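Local coordinates for K Homology domain-containing protein (PDB 1TUA), which is of unknown function but, with two K homology domains in one chain, probably binds RNA, at residues E28-R31 with V36-V39; R31-V36 with M61-V66; A79-L82 with D86-L89. All coordinates share one frame; numbering follows the deposited sequence.

Interaction 1: E28-R31 with V36-V39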
ATOM      1  N   GLU A  28      -4.328 -18.037   3.806  1.00  9.56           N
ATOM      2  CA  GLU A  28      -4.841 -17.617   2.507  1.00  9.49           C
ATOM      3  C   GLU A  28      -3.716 -17.039   1.648  1.00  9.71           C
ATOM      4  O   GLU A  28      -3.670 -17.277   0.437  1.00  9.71           O
ATOM      5  CB  GLU A  28      -5.955 -16.582   2.692  1.00 12.61           C
ATOM      6  CG  GLU A  28      -6.703 -16.209   1.417  1.00 16.86           C
ATOM      7  CD  GLU A  28      -7.264 -17.419   0.678  1.00 22.72           C
ATOM      8  OE1 GLU A  28      -7.502 -18.471   1.315  1.00 23.51           O
ATOM      9  OE2 GLU A  28      -7.483 -17.314  -0.548  1.00 24.90           O
ATOM     10  N   ILE A  29      -2.804 -16.282   2.260  1.00  9.03           N
ATOM     11  CA  ILE A  29      -1.697 -15.720   1.486  1.00 10.40           C
ATOM     12  C   ILE A  29      -0.851 -16.872   0.945  1.00  9.67           C
ATOM     13  O   ILE A  29      -0.468 -16.881  -0.228  1.00  9.54           O
ATOM     14  CB  ILE A  29      -0.796 -14.806   2.341  1.00 11.22           C
ATOM     15  CG1 ILE A  29      -1.605 -13.627   2.872  1.00  9.93           C
ATOM     16  CG2 ILE A  29       0.364 -14.286   1.490  1.00 11.09           C
ATOM     17  CD1 ILE A  29      -0.840 -12.758   3.855  1.00 10.82           C
ATOM     18  N   MET A  30      -0.576 -17.851   1.805  1.00  9.67           N
ATOM     19  CA  MET A  30       0.209 -19.018   1.419  1.00 10.24           C
ATOM     20  C   MET A  30      -0.481 -19.776   0.283  1.00 10.78           C
ATOM     21  O   MET A  30       0.145 -20.147  -0.707  1.00 10.39           O
ATOM     22  CB  MET A  30       0.396 -19.959   2.623  1.00  8.95           C
ATOM     23  CG  MET A  30       1.391 -19.475   3.688  1.00 10.26           C
ATOM     24  SD  MET A  30       1.541 -20.606   5.130  1.00  5.42           S
ATOM     25  CE  MET A  30       0.650 -19.748   6.270  1.00 18.78           C
ATOM     26  N   ARG A  31      -1.781 -19.997   0.441  1.00 10.56           N
ATOM     27  CA  ARG A  31      -2.581 -20.727  -0.535  1.00 11.93           C
ATOM     28  C   ARG A  31      -2.568 -20.126  -1.935  1.00 10.98           C
ATOM     29  O   ARG A  31      -2.427 -20.841  -2.925  1.00 11.56           O
ATOM     30  CB  ARG A  31      -4.021 -20.811  -0.026  1.00 15.02           C
ATOM     31  CG  ARG A  31      -4.969 -21.594  -0.896  1.00 21.72           C
ATOM     32  CD  ARG A  31      -6.273 -21.834  -0.149  1.00 24.35           C
ATOM     33  NE  ARG A  31      -6.023 -22.451   1.154  1.00 29.85           N
ATOM     34  CZ  ARG A  31      -6.209 -21.844   2.327  1.00 30.35           C
ATOM     35  NH1 ARG A  31      -6.655 -20.595   2.368  1.00 29.06           N
ATOM     36  NH2 ARG A  31      -5.943 -22.487   3.458  1.00 29.90           N
ATOM     37  N   VAL A  36       5.353 -20.373   2.035  1.00 10.10           N
ATOM     38  CA  VAL A  36       5.258 -20.845   3.401  1.00 11.18           C
ATOM     39  C   VAL A  36       5.647 -19.641   4.251  1.00 11.51           C
ATOM     40  O   VAL A  36       6.721 -19.061   4.078  1.00 11.23           O
ATOM     41  CB  VAL A  36       6.212 -22.015   3.670  1.00 12.27           C
ATOM     42  CG1 VAL A  36       6.101 -22.442   5.134  1.00 12.66           C
ATOM     43  CG2 VAL A  36       5.874 -23.173   2.737  1.00 12.52           C
ATOM     44  N   ILE A  37       4.757 -19.254   5.152  1.00 10.41           N
ATOM     45  CA  ILE A  37       5.000 -18.102   5.994  1.00 13.13           C
ATOM     46  C   ILE A  37       5.147 -18.530   7.445  1.00 15.28           C
ATOM     47  O   ILE A  37       4.267 -19.184   8.006  1.00 16.17           O
ATOM     48  CB  ILE A  37       3.840 -17.096   5.866  1.00 12.84           C
ATOM     49  CG1 ILE A  37       3.709 -16.648   4.412  1.00 13.90           C
ATOM     50  CG2 ILE A  37       4.078 -15.900   6.769  1.00 15.70           C
ATOM     51  CD1 ILE A  37       2.532 -15.717   4.160  1.00 16.59           C
ATOM     52  N   THR A  38       6.271 -18.168   8.045  1.00 14.72           N
ATOM     53  CA  THR A  38       6.526 -18.512   9.434  1.00 17.00           C
ATOM     54  C   THR A  38       6.557 -17.223  10.249  1.00 16.64           C
ATOM     55  O   THR A  38       7.107 -16.204   9.818  1.00 14.89           O
ATOM     56  CB  THR A  38       7.854 -19.272   9.577  1.00 18.12           C
ATOM     57  OG1 THR A  38       8.920 -18.457   9.084  1.00 24.65           O
ATOM     58  CG2 THR A  38       7.813 -20.558   8.772  1.00 18.11           C
ATOM     59  N   VAL A  39       5.947 -17.278  11.427  1.00 17.36           N
ATOM     60  CA  VAL A  39       5.860 -16.121  12.298  1.00 19.53           C
ATOM     61  C   VAL A  39       6.701 -16.250  13.563  1.00 20.88           C
ATOM     62  O   VAL A  39       6.717 -17.297  14.209  1.00 21.47           O
ATOM     63  CB  VAL A  39       4.396 -15.876  12.712  1.00 19.80           C
ATOM     64  CG1 VAL A  39       4.297 -14.622  13.566  1.00 21.65           C
ATOM     65  CG2 VAL A  39       3.520 -15.764  11.477  1.00 19.86           C
TER
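Met30 lays its thioether against the start of the strand, and its sulfur takes up the backbone amide of Ile37. The bond is weak and long, 3.5 Å from Ile37 N to Met30 SD, yet nearly straight, with an N-H...S angle of 166°. Because chi3 of Met30 is bent (-104°), the chain turns at the sulfur, and CE comes round to the backbone O and the CB of Ile37, while SD also lies over Val36 CA at 4.1 Å. One step back along the same side chain, Met30 CG rests on Ile37 CG1 at 3.7 Å. Ile37 thus meets methionine with its backbone and the root of its side chain; its tip goes to another partner. With chi1 at -59° its CG1 branch stands anti to the carbonyl carbon, and the terminal CD1 reaches the CG2 methyl of Ile29 at 3.7 Å, the two isoleucines crossing at about a right angle. Helix 24-33 here packs on strand 35-40, an outermost strand of its three-stranded antiparallel sheet, in the first K homology domain. Val36 and Thr38 pair through their backbones with Glu49 and Ile47 of the adjoining strand 45-50, whose Val46 touches the side chain of Ile37, and Ile29 continues inward to Ala63 and Val66 of helix 57-72.

Interaction 2: R31-V36 with M61-V66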
ATOM      1  N   ARG A  31      -1.781 -19.997   0.441  1.00 10.56           N
ATOM      2  CA  ARG A  31      -2.581 -20.727  -0.535  1.00 11.93           C
ATOM      3  C   ARG A  31      -2.568 -20.126  -1.935  1.00 10.98           C
ATOM      4  O   ARG A  31      -2.427 -20.841  -2.925  1.00 11.56           O
ATOM      5  CB  ARG A  31      -4.021 -20.811  -0.026  1.00 15.02           C
ATOM      6  CG  ARG A  31      -4.969 -21.594  -0.896  1.00 21.72           C
ATOM      7  CD  ARG A  31      -6.273 -21.834  -0.149  1.00 24.35           C
ATOM      8  NE  ARG A  31      -6.023 -22.451   1.154  1.00 29.85           N
ATOM      9  CZ  ARG A  31      -6.209 -21.844   2.327  1.00 30.35           C
ATOM     10  NH1 ARG A  31      -6.655 -20.595   2.368  1.00 29.06           N
ATOM     11  NH2 ARG A  31      -5.943 -22.487   3.458  1.00 29.90           N
ATOM     12  N   ARG A  32      -2.707 -18.810  -2.015  1.00  9.41           N
ATOM     13  CA  ARG A  32      -2.746 -18.122  -3.303  1.00 10.57           C
ATOM     14  C   ARG A  32      -1.402 -17.903  -3.994  1.00 10.24           C
ATOM     15  O   ARG A  32      -1.360 -17.709  -5.213  1.00 10.47           O
ATOM     16  CB  ARG A  32      -3.469 -16.784  -3.134  1.00 12.55           C
ATOM     17  CG  ARG A  32      -4.933 -16.976  -2.769  1.00 17.86           C
ATOM     18  CD  ARG A  32      -5.677 -15.674  -2.567  1.00 23.70           C
ATOM     19  NE  ARG A  32      -5.681 -14.843  -3.766  1.00 28.12           N
ATOM     20  CZ  ARG A  32      -6.388 -13.721  -3.888  1.00 30.48           C
ATOM     21  NH1 ARG A  32      -7.154 -13.304  -2.882  1.00 29.91           N
ATOM     22  NH2 ARG A  32      -6.317 -13.008  -5.009  1.00 31.76           N
ATOM     23  N   THR A  33      -0.314 -17.954  -3.226  1.00  9.25           N
ATOM     24  CA  THR A  33       1.026 -17.721  -3.770  1.00  8.26           C
ATOM     25  C   THR A  33       1.971 -18.925  -3.789  1.00  7.81           C
ATOM     26  O   THR A  33       3.005 -18.887  -4.454  1.00  8.67           O
ATOM     27  CB  THR A  33       1.733 -16.588  -3.003  1.00  7.29           C
ATOM     28  OG1 THR A  33       1.808 -16.935  -1.614  1.00  8.76           O
ATOM     29  CG2 THR A  33       0.975 -15.271  -3.162  1.00  8.50           C
ATOM     30  N   GLY A  34       1.632 -19.986  -3.066  1.00  7.12           N
ATOM     31  CA  GLY A  34       2.503 -21.152  -3.040  1.00  8.65           C
ATOM     32  C   GLY A  34       3.723 -20.896  -2.172  1.00 10.01           C
ATOM     33  O   GLY A  34       4.831 -21.363  -2.458  1.00 10.86           O
ATOM     34  N   THR A  35       3.518 -20.141  -1.100  1.00  9.55           N
ATOM     35  CA  THR A  35       4.600 -19.825  -0.183  1.00  8.18           C
ATOM     36  C   THR A  35       4.331 -20.426   1.184  1.00  9.44           C
ATOM     37  O   THR A  35       3.241 -20.942   1.452  1.00  9.19           O
ATOM     38  CB  THR A  35       4.764 -18.292  -0.003  1.00  8.37           C
ATOM     39  OG1 THR A  35       3.532 -17.727   0.467  1.00  8.08           O
ATOM     40  CG2 THR A  35       5.166 -17.634  -1.323  1.00  8.69           C
ATOM     41  N   VAL A  36       5.353 -20.373   2.035  1.00 10.10           N
ATOM     42  CA  VAL A  36       5.258 -20.845   3.401  1.00 11.18           C
ATOM     43  C   VAL A  36       5.647 -19.641   4.251  1.00 11.51           C
ATOM     44  O   VAL A  36       6.721 -19.061   4.078  1.00 11.23           O
ATOM     45  CB  VAL A  36       6.212 -22.015   3.670  1.00 12.27           C
ATOM     46  CG1 VAL A  36       6.101 -22.442   5.134  1.00 12.66           C
ATOM     47  CG2 VAL A  36       5.874 -23.173   2.737  1.00 12.52           C
ATOM     48  N   MET A  61       7.640 -12.313  -3.657  1.00  7.62           N
ATOM     49  CA  MET A  61       7.654 -10.879  -3.427  1.00  8.19           C
ATOM     50  C   MET A  61       6.262 -10.311  -3.132  1.00  8.63           C
ATOM     51  O   MET A  61       6.094  -9.529  -2.197  1.00  9.69           O
ATOM     52  CB  MET A  61       8.310 -10.185  -4.633  1.00  8.76           C
ATOM     53  CG  MET A  61       9.804 -10.534  -4.774  1.00  8.84           C
ATOM     54  SD  MET A  61      10.599 -10.018  -6.328  1.00 10.15           S
ATOM     55  CE  MET A  61      10.573  -8.293  -6.149  1.00 14.38           C
ATOM     56  N   LYS A  62       5.254 -10.708  -3.902  1.00  8.97           N
ATOM     57  CA  LYS A  62       3.904 -10.194  -3.653  1.00  8.50           C
ATOM     58  C   LYS A  62       3.350 -10.702  -2.323  1.00  8.31           C
ATOM     59  O   LYS A  62       2.623  -9.990  -1.638  1.00  8.40           O
ATOM     60  CB  LYS A  62       2.967 -10.561  -4.806  1.00  9.98           C
ATOM     61  CG  LYS A  62       3.235  -9.754  -6.070  1.00 12.41           C
ATOM     62  CD  LYS A  62       2.206 -10.044  -7.158  1.00 15.33           C
ATOM     63  CE  LYS A  62       2.334  -9.054  -8.314  1.00 19.34           C
ATOM     64  NZ  LYS A  62       1.973  -7.661  -7.912  1.00 22.74           N
ATOM     65  N   ALA A  63       3.688 -11.936  -1.956  1.00  7.95           N
ATOM     66  CA  ALA A  63       3.243 -12.488  -0.680  1.00  8.26           C
ATOM     67  C   ALA A  63       3.798 -11.588   0.432  1.00  8.95           C
ATOM     68  O   ALA A  63       3.092 -11.244   1.388  1.00  9.95           O
ATOM     69  CB  ALA A  63       3.768 -13.919  -0.509  1.00  8.48           C
ATOM     70  N   ALA A  64       5.067 -11.205   0.294  1.00  8.61           N
ATOM     71  CA  ALA A  64       5.723 -10.345   1.280  1.00  8.36           C
ATOM     72  C   ALA A  64       5.120  -8.939   1.276  1.00  8.84           C
ATOM     73  O   ALA A  64       5.044  -8.287   2.320  1.00  8.90           O
ATOM     74  CB  ALA A  64       7.216 -10.275   0.997  1.00  7.46           C
ATOM     75  N   GLU A  65       4.686  -8.470   0.109  1.00  9.48           N
ATOM     76  CA  GLU A  65       4.091  -7.137   0.025  1.00 10.55           C
ATOM     77  C   GLU A  65       2.740  -7.119   0.725  1.00  9.48           C
ATOM     78  O   GLU A  65       2.387  -6.136   1.366  1.00  9.20           O
ATOM     79  CB  GLU A  65       3.940  -6.696  -1.432  1.00 13.53           C
ATOM     80  CG  GLU A  65       5.266  -6.384  -2.097  1.00 18.62           C
ATOM     81  CD  GLU A  65       5.974  -5.199  -1.460  1.00 22.38           C
ATOM     82  OE1 GLU A  65       5.601  -4.045  -1.751  1.00 23.61           O
ATOM     83  OE2 GLU A  65       6.902  -5.420  -0.654  1.00 27.62           O
ATOM     84  N   VAL A  66       1.989  -8.209   0.617  1.00  8.59           N
ATOM     85  CA  VAL A  66       0.696  -8.278   1.290  1.00  8.76           C
ATOM     86  C   VAL A  66       0.918  -8.160   2.799  1.00  7.65           C
ATOM     87  O   VAL A  66       0.218  -7.414   3.487  1.00  7.98           O
ATOM     88  CB  VAL A  66      -0.029  -9.600   0.980  1.00  8.07           C
ATOM     89  CG1 VAL A  66      -1.253  -9.748   1.874  1.00  9.36           C
ATOM     90  CG2 VAL A  66      -0.431  -9.630  -0.484  1.00  7.64           C
TER
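Thr33 and Ala63 mark the nearest approach of the two backbones, with their CA atoms 6.5 Å apart. Helix 24-33 ends at Thr33, and Gly34 leaves helical geometry with a positive phi of 75°, a conformation that favours glycine, before the chain enters strand 35-40 at Thr35. The facing segment 61-66 is a continuous piece of helix 57-72. Across the gap the contact is small and rests on a single methyl group. Ala63 CB lies against the paired hydroxyls of the two threonines that flank the glycine, 3.8 Å from Thr33 OG1 and 3.9 Å from Thr35 OG1, and the CG2 methyl of each threonine also reaches it, both at 4.1 Å. No hydrogen bond crosses from one segment to the other. The hydroxyls are instead satisfied on their own side of the turn: Thr35 OG1 donates to Thr33 OG1 over 2.8 Å, and Thr33 OG1 is in turn hydrogen-bonded to the backbone O of Ile29, one turn back in the helix. Both threonines hold OG1 between the backbone N and the carbonyl carbon (chi1 58° in each), which brings the two hydroxyls together across the turn. This chain of bonds ties the helix end to the first residue of the strand and lets buried polar groups lie against an alanine. Val48 of strand 45-50 touches both Thr35 and Ala63, and Asn59 holds the carbonyl of Thr33 from the beginning of helix 57-72. A tight turn from helix to strand, covered by the helix that follows the sheet, is consistent with the βααββα topology of a type I KH domain.

Interaction 3: A79-L82 with D86-L89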
ATOM      1  N   ALA A  79      -5.382  -5.467   1.318  1.00  8.58           N
ATOM      2  CA  ALA A  79      -3.986  -5.823   1.051  1.00  8.90           C
ATOM      3  C   ALA A  79      -3.841  -6.898  -0.032  1.00  9.20           C
ATOM      4  O   ALA A  79      -2.868  -6.891  -0.783  1.00  9.16           O
ATOM      5  CB  ALA A  79      -3.311  -6.293   2.342  1.00  8.85           C
ATOM      6  N   PHE A  80      -4.799  -7.821  -0.114  1.00  9.95           N
ATOM      7  CA  PHE A  80      -4.747  -8.891  -1.115  1.00 10.77           C
ATOM      8  C   PHE A  80      -4.691  -8.363  -2.545  1.00 10.95           C
ATOM      9  O   PHE A  80      -4.320  -9.085  -3.472  1.00 11.19           O
ATOM     10  CB  PHE A  80      -5.948  -9.833  -0.975  1.00 10.87           C
ATOM     11  CG  PHE A  80      -5.927 -10.670   0.274  1.00 15.89           C
ATOM     12  CD1 PHE A  80      -4.726 -11.119   0.815  1.00 17.67           C
ATOM     13  CD2 PHE A  80      -7.121 -11.049   0.890  1.00 19.33           C
ATOM     14  CE1 PHE A  80      -4.707 -11.940   1.951  1.00 19.53           C
ATOM     15  CE2 PHE A  80      -7.113 -11.870   2.026  1.00 21.30           C
ATOM     16  CZ  PHE A  80      -5.900 -12.316   2.555  1.00 19.90           C
ATOM     17  N   ARG A  81      -5.060  -7.099  -2.722  1.00 10.23           N
ATOM     18  CA  ARG A  81      -5.023  -6.483  -4.044  1.00 10.46           C
ATOM     19  C   ARG A  81      -3.602  -6.527  -4.597  1.00  9.54           C
ATOM     20  O   ARG A  81      -3.398  -6.545  -5.809  1.00 10.38           O
ATOM     21  CB  ARG A  81      -5.507  -5.032  -3.960  1.00 10.61           C
ATOM     22  CG  ARG A  81      -5.363  -4.241  -5.260  1.00 10.28           C
ATOM     23  CD  ARG A  81      -6.032  -2.882  -5.145  1.00 11.07           C
ATOM     24  NE  ARG A  81      -5.782  -2.053  -6.320  1.00 11.19           N
ATOM     25  CZ  ARG A  81      -6.418  -0.913  -6.578  1.00 11.05           C
ATOM     26  NH1 ARG A  81      -7.345  -0.469  -5.740  1.00 10.52           N
ATOM     27  NH2 ARG A  81      -6.123  -0.219  -7.671  1.00 10.96           N
ATOM     28  N   LEU A  82      -2.623  -6.551  -3.700  1.00  9.48           N
ATOM     29  CA  LEU A  82      -1.220  -6.586  -4.093  1.00  9.24           C
ATOM     30  C   LEU A  82      -0.815  -7.890  -4.772  1.00 10.40           C
ATOM     31  O   LEU A  82       0.283  -7.990  -5.324  1.00 11.77           O
ATOM     32  CB  LEU A  82      -0.329  -6.308  -2.873  1.00  8.82           C
ATOM     33  CG  LEU A  82      -0.357  -4.831  -2.440  1.00  8.24           C
ATOM     34  CD1 LEU A  82       0.191  -4.674  -1.033  1.00  9.09           C
ATOM     35  CD2 LEU A  82       0.442  -3.999  -3.427  1.00  9.17           C
ATOM     36  N   ASP A  86       0.343  -6.025 -11.855  1.00 20.75           N
ATOM     37  CA  ASP A  86       0.594  -4.595 -11.962  1.00 19.22           C
ATOM     38  C   ASP A  86       0.293  -3.744 -10.731  1.00 17.04           C
ATOM     39  O   ASP A  86       0.525  -2.533 -10.753  1.00 16.87           O
ATOM     40  CB  ASP A  86      -0.156  -4.025 -13.165  1.00 22.52           C
ATOM     41  CG  ASP A  86       0.244  -4.698 -14.465  1.00 26.99           C
ATOM     42  OD1 ASP A  86       1.466  -4.860 -14.701  1.00 27.92           O
ATOM     43  OD2 ASP A  86      -0.662  -5.059 -15.249  1.00 30.83           O
ATOM     44  N   GLN A  87      -0.210  -4.353  -9.662  1.00 13.67           N
ATOM     45  CA  GLN A  87      -0.502  -3.583  -8.450  1.00 12.36           C
ATOM     46  C   GLN A  87       0.754  -3.519  -7.581  1.00 12.79           C
ATOM     47  O   GLN A  87       1.435  -4.523  -7.394  1.00 12.16           O
ATOM     48  CB  GLN A  87      -1.648  -4.227  -7.655  1.00 12.46           C
ATOM     49  CG  GLN A  87      -2.940  -4.395  -8.431  1.00 11.47           C
ATOM     50  CD  GLN A  87      -3.420  -3.090  -9.017  1.00 13.48           C
ATOM     51  OE1 GLN A  87      -3.791  -2.163  -8.291  1.00 13.81           O
ATOM     52  NE2 GLN A  87      -3.405  -2.998 -10.342  1.00 15.89           N
ATOM     53  N   ILE A  88       1.066  -2.334  -7.062  1.00 11.49           N
ATOM     54  CA  ILE A  88       2.232  -2.158  -6.206  1.00 11.12           C
ATOM     55  C   ILE A  88       1.864  -1.402  -4.924  1.00 10.29           C
ATOM     56  O   ILE A  88       0.784  -0.824  -4.801  1.00  9.40           O
ATOM     57  CB  ILE A  88       3.367  -1.371  -6.919  1.00 11.89           C
ATOM     58  CG1 ILE A  88       2.911   0.061  -7.203  1.00 13.33           C
ATOM     59  CG2 ILE A  88       3.763  -2.074  -8.212  1.00 13.52           C
ATOM     60  CD1 ILE A  88       4.018   0.977  -7.649  1.00 15.36           C
ATOM     61  N   LEU A  89       2.786  -1.413  -3.975  1.00 10.01           N
ATOM     62  CA  LEU A  89       2.593  -0.736  -2.707  1.00 10.27           C
ATOM     63  C   LEU A  89       3.574   0.424  -2.610  1.00 10.33           C
ATOM     64  O   LEU A  89       4.782   0.237  -2.752  1.00  9.72           O
ATOM     65  CB  LEU A  89       2.840  -1.711  -1.557  1.00  9.48           C
ATOM     66  CG  LEU A  89       2.857  -1.138  -0.137  1.00  9.43           C
ATOM     67  CD1 LEU A  89       1.478  -0.603   0.233  1.00 10.18           C
ATOM     68  CD2 LEU A  89       3.281  -2.241   0.831  1.00  8.79           C
TER
HETATM   69  O   HOH W   1       2.720  -6.165  -5.664  1.00 25.79           O
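The connection into the first strand of the second K homology domain is braced where Arg81, in a short 3-10 turn, grips Gln87. The guanidinium presents its side-on edge, NE and NH2 both donating to Gln87 OE1, at 2.8 Å and 3.1 Å. The oxygen lies near the guanidinium plane, but both donors approach from one face of the amide, whose plane is turned 32° from the guanidinium. Arg81 is extended from CG to NE, whereas Gln87 bends at chi2 (-55°), folding its amide back toward the arginine. NH2 also bonds Asp128 O, and Tyr130 makes a cation-pi contact with Arg81. With an alanine in place of Arg81, Gln87 OE1 would probably lose both donors, its amide would be freer to turn, and Asp128 O would lose a partner. Beside this grip, Leu82 CD2 presses on the backbone of Ile88, 3.3 Å from its C, and on Leu89 CB. A water donates to both Leu82 O (3.1 Å) and Gln87 O (2.7 Å), bridging the backbones. The contact thus fastens an interdomain connection to an outermost strand of the 87-93, 137-141, 130-133 antiparallel sheet, which has the 1-3-2 strand order of a type I KH fold.

Interactions 1 and 2 belong to the same K homology domain and share helix 24-33 and strand 35-40: one sets the helix on its strand, the other sets the turn between them on helix 57-72. Their centres are 7 Å apart, and Met30 CB packs on Thr35 O where they meet. Interaction 2 is buried and interaction 1 partly so; interaction 1 is mainly aliphatic packing with a weak sulfur bond, while interaction 2 sets one methyl against hydroxyls satisfied within the helix and turn. Interaction 3, at the surface, pairs an arginine with a neutral amide and adds a water bridge beside leucine packing. Phe80 packs against Ile29, and Lys62 probably bonds Leu82 O, linking it to the others.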